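Local coordinates for protein elafin (Homo sapiens, PDB 6ATU) that acts as a skin-derived inhibitor specific for neutrophil and pancreatic elastase and may prevent elastase-mediated tissue proteolysis, at residues D39-K44 and M53-P58; S17-L22 and K45-S50. All blocks are in the same frame, centred on the assembly; numbering follows the deposited sequence.

Both contacts belong to the WAP four-disulfide core that forms the elastase inhibitor domain of elafin, and their centres lie about 10 Å apart. Their segments alternate along the chain: 17-22, then 39-44, 45-50 and finally 53-58. Strands 45-48 and 53-56 make a two-stranded antiparallel sheet, and each interaction ties one loop to one of these strands by a disulfide, Cys-40 to Cys-55 in interaction 1 and Cys-18 to Cys-47 in interaction 2. The strands themselves are joined by probable backbone hydrogen bonds from Lys-45 N to Phe-56 O and from Cys-47 N to Ala-54 O. With no helix between the segments of either pair, covalent cross-links and this small hairpin give a short chain its shape.

Interaction 1 (D39-K44 and M53-P58); sequences DCPGIK and MACFVP
Cys-40 and Cys-55 form one of the four disulfides of the WAP four-disulfide core, their SG atoms 2.1 Å apart and the torsion about the S-S bond -78°. In both cysteines SG stands anti to the carbonyl carbon (chi1 near -63°), and both CB atoms face the opposite segment, which lets the sulfurs bridge two backbones whose CA atoms are 5.6 Å apart.

Apolar packing follows at the other end. The CG1 branch of Ile-43 lies 3.8 Å from CD of Pro-58, and its CD1 is almost as close to the same ring carbon, so that isoleucine branch and proline ring cover each other at the surface. The nearest approach of this pair is Pro-58 CD against Ile-43 O, at 3.3 Å. Lys-44 contributes the hydrocarbon part of its long chain: extended beyond CG, it runs past the backbone of Phe-56 and Val-57 and brings CE to 4.2 Å from Val-57 CG2.

The polar contribution is slight, a CA-H...O contact of 3.2 Å from Lys-44 CA to Phe-56 O. Within 39-44, a type II' turn from Pro-41 to Lys-44 is closed by Lys-44 N on Pro-41 O; Gly-42 suits the positive phi there, and Lys-14 NZ hydrogen-bonds to the carbonyl oxygens of Cys-40, Gly-42 and Lys-44.

The loop thus fastened to strand 53-56 leads directly into strand 45-48, the antiparallel neighbour of that strand.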
ATOM      1  N   ASP A  39       5.469   0.014   8.542  1.00 32.78           N
ATOM      2  CA  ASP A  39       6.649   0.021   7.642  1.00 33.80           C
ATOM      3  C   ASP A  39       6.762   1.299   6.814  1.00 33.18           C
ATOM      4  O   ASP A  39       7.771   1.502   6.166  1.00 36.42           O
ATOM      5  CB  ASP A  39       6.649  -1.192   6.696  1.00 36.31           C
ATOM      6  CG  ASP A  39       6.577  -2.526   7.443  1.00 40.59           C
ATOM      7  OD1 ASP A  39       7.044  -2.601   8.605  1.00 48.13           O
ATOM      8  OD2 ASP A  39       6.038  -3.496   6.879  1.00 42.83           O
ATOM      9  N   CYS A  40       5.731   2.154   6.832  1.00 30.65           N
ATOM     10  CA  CYS A  40       5.704   3.351   5.997  1.00 27.49           C
ATOM     11  C   CYS A  40       5.894   4.571   6.856  1.00 29.03           C
ATOM     12  O   CYS A  40       5.446   4.602   7.993  1.00 30.54           O
ATOM     13  CB  CYS A  40       4.373   3.453   5.273  1.00 30.26           C
ATOM     14  SG  CYS A  40       4.028   2.085   4.139  1.00 30.64           S
ATOM     15  N   PRO A  41       6.548   5.602   6.313  1.00 30.28           N
ATOM     16  CA  PRO A  41       6.807   6.835   7.089  1.00 31.35           C
ATOM     17  C   PRO A  41       5.581   7.727   7.241  1.00 31.03           C
ATOM     18  O   PRO A  41       4.612   7.596   6.493  1.00 31.89           O
ATOM     19  CB  PRO A  41       7.884   7.557   6.259  1.00 28.30           C
ATOM     20  CG  PRO A  41       7.693   7.032   4.863  1.00 30.21           C
ATOM     21  CD  PRO A  41       7.207   5.625   4.993  1.00 28.74           C
ATOM     22  N   GLY A  42       5.652   8.640   8.201  1.00 31.62           N
ATOM     23  CA  GLY A  42       4.616   9.637   8.409  1.00 32.17           C
ATOM     24  C   GLY A  42       3.235   9.017   8.515  1.00 30.69           C
ATOM     25  O   GLY A  42       3.040   8.024   9.215  1.00 28.81           O
ATOM     26  N   ILE A  43       2.302   9.548   7.742  1.00 27.62           N
ATOM     27  CA  ILE A  43       0.916   9.161   7.859  1.00 30.20           C
ATOM     28  C   ILE A  43       0.558   8.112   6.838  1.00 27.75           C
ATOM     29  O   ILE A  43      -0.602   7.715   6.749  1.00 34.88           O
ATOM     30  CB  ILE A  43      -0.030  10.379   7.721  1.00 33.75           C
ATOM     31  CG1 ILE A  43      -0.146  10.872   6.276  1.00 34.46           C
ATOM     32  CG2 ILE A  43       0.447  11.523   8.610  1.00 33.83           C
ATOM     33  CD1 ILE A  43      -1.340  11.793   6.092  1.00 37.89           C
ATOM     34  N   LYS A  44       1.547   7.640   6.092  1.00 23.66           N
ATOM     35  CA  LYS A  44       1.286   6.813   4.918  1.00 26.70           C
ATOM     36  C   LYS A  44       0.912   5.404   5.318  1.00 25.75           C
ATOM     37  O   LYS A  44       1.436   4.861   6.277  1.00 24.96           O
ATOM     38  CB  LYS A  44       2.502   6.755   3.989  1.00 24.55           C
ATOM     39  CG  LYS A  44       3.029   8.097   3.550  1.00 27.47           C
ATOM     40  CD  LYS A  44       3.956   7.932   2.341  1.00 29.18           C
ATOM     41  CE  LYS A  44       4.588   9.252   1.955  1.00 30.09           C
ATOM     42  NZ  LYS A  44       5.411   9.126   0.728  1.00 35.13           N
ATOM     43  N   MET A  53       2.511  -4.181  -2.854  1.00 32.16           N
ATOM     44  CA  MET A  53       2.215  -3.275  -1.743  1.00 31.64           C
ATOM     45  C   MET A  53       3.171  -2.086  -1.702  1.00 26.58           C
ATOM     46  O   MET A  53       4.333  -2.185  -2.069  1.00 27.25           O
ATOM     47  CB  MET A  53       2.268  -4.016  -0.409  1.00 36.82           C
ATOM     48  CG  MET A  53       1.388  -5.261  -0.308  1.00 38.10           C
ATOM     49  SD  MET A  53      -0.350  -4.932  -0.016  1.00 57.43           S
ATOM     50  CE  MET A  53      -0.369  -4.266   1.660  1.00 54.84           C
ATOM     51  N   ALA A  54       2.644  -0.937  -1.314  1.00 27.83           N
ATOM     52  CA  ALA A  54       3.404   0.306  -1.329  1.00 27.06           C
ATOM     53  C   ALA A  54       2.853   1.294  -0.325  1.00 22.98           C
ATOM     54  O   ALA A  54       1.768   1.102   0.212  1.00 26.54           O
ATOM     55  CB  ALA A  54       3.395   0.910  -2.718  1.00 28.83           C
ATOM     56  N   CYS A  55       3.626   2.336  -0.052  1.00 23.68           N
ATOM     57  CA  CYS A  55       3.255   3.314   0.930  1.00 27.61           C
ATOM     58  C   CYS A  55       2.490   4.470   0.261  1.00 27.67           C
ATOM     59  O   CYS A  55       2.979   5.078  -0.688  1.00 26.37           O
ATOM     60  CB  CYS A  55       4.506   3.813   1.660  1.00 28.95           C
ATOM     61  SG  CYS A  55       5.317   2.496   2.586  1.00 34.87           S
ATOM     62  N   PHE A  56       1.280   4.739   0.755  1.00 30.22           N
ATOM     63  CA  PHE A  56       0.400   5.774   0.185  1.00 30.66           C
ATOM     64  C   PHE A  56      -0.065   6.758   1.236  1.00 27.85           C
ATOM     65  O   PHE A  56      -0.502   6.356   2.318  1.00 24.77           O
ATOM     66  CB  PHE A  56      -0.834   5.139  -0.388  1.00 29.88           C
ATOM     67  CG  PHE A  56      -0.617   4.472  -1.693  1.00 32.68           C
ATOM     68  CD1 PHE A  56      -0.800   5.167  -2.881  1.00 33.94           C
ATOM     69  CD2 PHE A  56      -0.308   3.127  -1.744  1.00 35.07           C
ATOM     70  CE1 PHE A  56      -0.658   4.528  -4.097  1.00 42.18           C
ATOM     71  CE2 PHE A  56      -0.156   2.474  -2.960  1.00 41.56           C
ATOM     72  CZ  PHE A  56      -0.331   3.173  -4.142  1.00 42.92           C
ATOM     73  N   VAL A  57      -0.040   8.042   0.879  1.00 26.01           N
ATOM     74  CA  VAL A  57      -0.792   9.055   1.597  1.00 26.18           C
ATOM     75  C   VAL A  57      -2.283   8.699   1.564  1.00 23.94           C
ATOM     76  O   VAL A  57      -2.851   8.561   0.502  1.00 26.55           O
ATOM     77  CB  VAL A  57      -0.590  10.440   0.969  1.00 26.46           C
ATOM     78  CG1 VAL A  57      -1.502  11.479   1.622  1.00 24.06           C
ATOM     79  CG2 VAL A  57       0.865  10.868   1.081  1.00 26.45           C
ATOM     80  N   PRO A  58      -2.902   8.499   2.734  1.00 23.05           N
ATOM     81  CA  PRO A  58      -4.317   8.160   2.785  1.00 25.76           C
ATOM     82  C   PRO A  58      -5.232   9.392   2.748  1.00 24.84           C
ATOM     83  O   PRO A  58      -4.762  10.526   2.890  1.00 28.24           O
ATOM     84  CB  PRO A  58      -4.449   7.452   4.126  1.00 25.42           C
ATOM     85  CG  PRO A  58      -3.441   8.115   4.980  1.00 25.91           C
ATOM     86  CD  PRO A  58      -2.317   8.575   4.080  1.00 25.49           C
TER

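Interaction 2 (S17-L22 and K45-S50)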
ATOM      1  N   SER A  17      -7.796   6.028   4.741  1.00 28.00           N
ATOM      2  CA  SER A  17      -8.041   4.853   3.910  1.00 25.59           C
ATOM      3  C   SER A  17      -7.075   4.783   2.737  1.00 22.98           C
ATOM      4  O   SER A  17      -6.606   5.795   2.246  1.00 23.83           O
ATOM      5  CB  SER A  17      -9.482   4.857   3.410  1.00 30.65           C
ATOM      6  OG  SER A  17     -10.373   5.197   4.466  1.00 29.72           O
ATOM      7  N   CYS A  18      -6.724   3.569   2.371  1.00 23.84           N
ATOM      8  CA  CYS A  18      -5.930   3.297   1.207  1.00 29.75           C
ATOM      9  C   CYS A  18      -6.699   3.727  -0.029  1.00 33.64           C
ATOM     10  O   CYS A  18      -7.915   3.594  -0.077  1.00 35.13           O
ATOM     11  CB  CYS A  18      -5.645   1.785   1.117  1.00 30.40           C
ATOM     12  SG  CYS A  18      -4.324   1.213   2.233  1.00 34.12           S
ATOM     13  N   PRO A  19      -5.991   4.198  -1.049  1.00 37.93           N
ATOM     14  CA  PRO A  19      -6.677   4.467  -2.307  1.00 36.46           C
ATOM     15  C   PRO A  19      -7.131   3.203  -3.028  1.00 39.17           C
ATOM     16  O   PRO A  19      -6.576   2.131  -2.825  1.00 37.40           O
ATOM     17  CB  PRO A  19      -5.628   5.231  -3.135  1.00 40.10           C
ATOM     18  CG  PRO A  19      -4.330   4.927  -2.491  1.00 45.10           C
ATOM     19  CD  PRO A  19      -4.627   4.750  -1.031  1.00 40.23           C
ATOM     20  N   ILE A  20      -8.180   3.341  -3.823  1.00 36.88           N
ATOM     21  CA  ILE A  20      -8.606   2.304  -4.718  1.00 36.47           C
ATOM     22  C   ILE A  20      -7.800   2.437  -6.014  1.00 40.08           C
ATOM     23  O   ILE A  20      -7.816   3.500  -6.648  1.00 31.27           O
ATOM     24  CB  ILE A  20     -10.109   2.454  -5.020  1.00 41.82           C
ATOM     25  CG1 ILE A  20     -10.913   2.010  -3.806  1.00 48.34           C
ATOM     26  CG2 ILE A  20     -10.517   1.635  -6.249  1.00 43.46           C
ATOM     27  CD1 ILE A  20     -12.350   2.484  -3.824  1.00 52.87           C
ATOM     28  N   ILE A  21      -7.116   1.353  -6.408  1.00 38.72           N
ATOM     29  CA  ILE A  21      -6.265   1.344  -7.623  1.00 38.55           C
ATOM     30  C   ILE A  21      -6.804   0.286  -8.600  1.00 35.37           C
ATOM     31  O   ILE A  21      -6.910  -0.882  -8.254  1.00 29.67           O
ATOM     32  CB  ILE A  21      -4.784   1.017  -7.292  1.00 39.99           C
ATOM     33  CG1 ILE A  21      -4.311   1.755  -6.021  1.00 37.30           C
ATOM     34  CG2 ILE A  21      -3.866   1.331  -8.478  1.00 34.31           C
ATOM     35  CD1 ILE A  21      -3.915   3.170  -6.242  1.00 36.59           C
ATOM     36  N   LEU A  22      -7.177   0.704  -9.800  1.00 34.29           N
ATOM     37  CA  LEU A  22      -7.843  -0.196 -10.745  1.00 37.88           C
ATOM     38  C   LEU A  22      -6.920  -0.566 -11.899  1.00 36.46           C
ATOM     39  O   LEU A  22      -7.353  -0.857 -13.014  1.00 38.63           O
ATOM     40  CB  LEU A  22      -9.134   0.446 -11.243  1.00 44.40           C
ATOM     41  CG  LEU A  22     -10.189   0.657 -10.149  1.00 45.54           C
ATOM     42  CD1 LEU A  22     -11.276   1.598 -10.651  1.00 51.44           C
ATOM     43  CD2 LEU A  22     -10.800  -0.664  -9.672  1.00 41.51           C
ATOM     44  N   LYS A  45       0.037   4.801   4.539  1.00 25.35           N
ATOM     45  CA  LYS A  45      -0.443   3.469   4.822  1.00 25.29           C
ATOM     46  C   LYS A  45       0.170   2.501   3.820  1.00 27.90           C
ATOM     47  O   LYS A  45       0.651   2.914   2.755  1.00 27.80           O
ATOM     48  CB  LYS A  45      -1.966   3.435   4.739  1.00 23.54           C
ATOM     49  CG  LYS A  45      -2.652   4.040   5.954  1.00 24.56           C
ATOM     50  CD  LYS A  45      -4.174   4.096   5.768  1.00 26.83           C
ATOM     51  CE  LYS A  45      -4.860   2.750   5.935  1.00 24.08           C
ATOM     52  NZ  LYS A  45      -4.742   2.183   7.315  1.00 26.24           N
ATOM     53  N   CYS A  46       0.243   1.231   4.207  1.00 29.00           N
ATOM     54  CA  CYS A  46       0.696   0.190   3.316  1.00 32.70           C
ATOM     55  C   CYS A  46      -0.528  -0.328   2.577  1.00 28.56           C
ATOM     56  O   CYS A  46      -1.494  -0.768   3.207  1.00 22.01           O
ATOM     57  CB  CYS A  46       1.370  -0.957   4.092  1.00 32.85           C
ATOM     58  SG  CYS A  46       2.146  -2.176   2.998  1.00 34.43           S
ATOM     59  N   CYS A  47      -0.493  -0.253   1.247  1.00 30.99           N
ATOM     60  CA  CYS A  47      -1.701  -0.523   0.415  1.00 32.03           C
ATOM     61  C   CYS A  47      -1.341  -1.323  -0.829  1.00 29.25           C
ATOM     62  O   CYS A  47      -0.260  -1.155  -1.397  1.00 28.96           O
ATOM     63  CB  CYS A  47      -2.343   0.801  -0.021  1.00 33.35           C
ATOM     64  SG  CYS A  47      -2.630   1.992   1.331  1.00 37.28           S
ATOM     65  N   GLU A  48      -2.268  -2.149  -1.281  1.00 30.46           N
ATOM     66  CA  GLU A  48      -2.192  -2.749  -2.612  1.00 32.97           C
ATOM     67  C   GLU A  48      -2.140  -1.642  -3.666  1.00 33.08           C
ATOM     68  O   GLU A  48      -3.072  -0.886  -3.819  1.00 32.59           O
ATOM     69  CB  GLU A  48      -3.389  -3.685  -2.862  1.00 45.98           C
ATOM     70  CG  GLU A  48      -3.156  -4.756  -3.929  1.00 64.65           C
ATOM     71  CD  GLU A  48      -2.137  -5.818  -3.503  1.00 78.93           C
ATOM     72  OE1 GLU A  48      -2.530  -6.744  -2.757  1.00 86.88           O
ATOM     73  OE2 GLU A  48      -0.948  -5.731  -3.920  1.00 68.73           O
ATOM     74  N   GLY A  49      -0.990  -1.508  -4.311  1.00 28.28           N
ATOM     75  CA  GLY A  49      -0.816  -0.577  -5.395  1.00 31.12           C
ATOM     76  C   GLY A  49      -0.983  -1.230  -6.750  1.00 29.63           C
ATOM     77  O   GLY A  49      -1.569  -2.308  -6.876  1.00 30.67           O
ATOM     78  N   SER A  50      -0.479  -0.558  -7.765  1.00 30.12           N
ATOM     79  CA  SER A  50      -0.551  -1.051  -9.133  1.00 36.69           C
ATOM     80  C   SER A  50       0.366  -2.246  -9.366  1.00 47.45           C
ATOM     81  O   SER A  50       0.152  -3.019 -10.316  1.00 43.39           O
ATOM     82  CB  SER A  50      -0.169   0.071 -10.102  1.00 40.59           C
ATOM     83  OG  SER A  50       1.147   0.529  -9.834  1.00 41.84           O
TER
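Cys-18 and Cys-47 form one of the four disulfides of the WAP core, fastening an irregular loop to strand 45-48. Cys-18 gives up more surface here than any other residue of the contact, and Cys-47 comes third. SG of Cys-18 is bonded to Cys-47 SG at 2.1 Å, with a torsion of -79° about the S-S bond, and both CB atoms point across the gap. The CA atoms it spans are 5.8 Å apart. The ring of Pro-19 flanks the link, with CD 4.1 Å from Cys-47 SG, and also rests against Phe-56 of the partner strand; a proline keeps this part of the loop stiff without needing a backbone N-H partner. Lys-45 covers another flank of the disulfide: its aliphatic chain, bent at chi3 and chi4 (76° and 64°), places CE 4.0 Å from Cys-18 SG. A lysine suits this buried place because the methylenes cover sulfur while NZ makes a salt bridge with Asp-37 and hydrogen bonds to Ser-12 OG and Lys-14 O.

Ile-21, second in buried surface, holds the other end, where the loop and 45-50 run nearly parallel. Its CB faces the partner segment, and the two branches divide the work. CG2, lying anti to the backbone N, packs over the Gly-49 to Ser-50 link, 3.9 Å from Ser-50 N; CG1 instead meets the backbone carbonyl of Glu-48, 3.7 Å from its O.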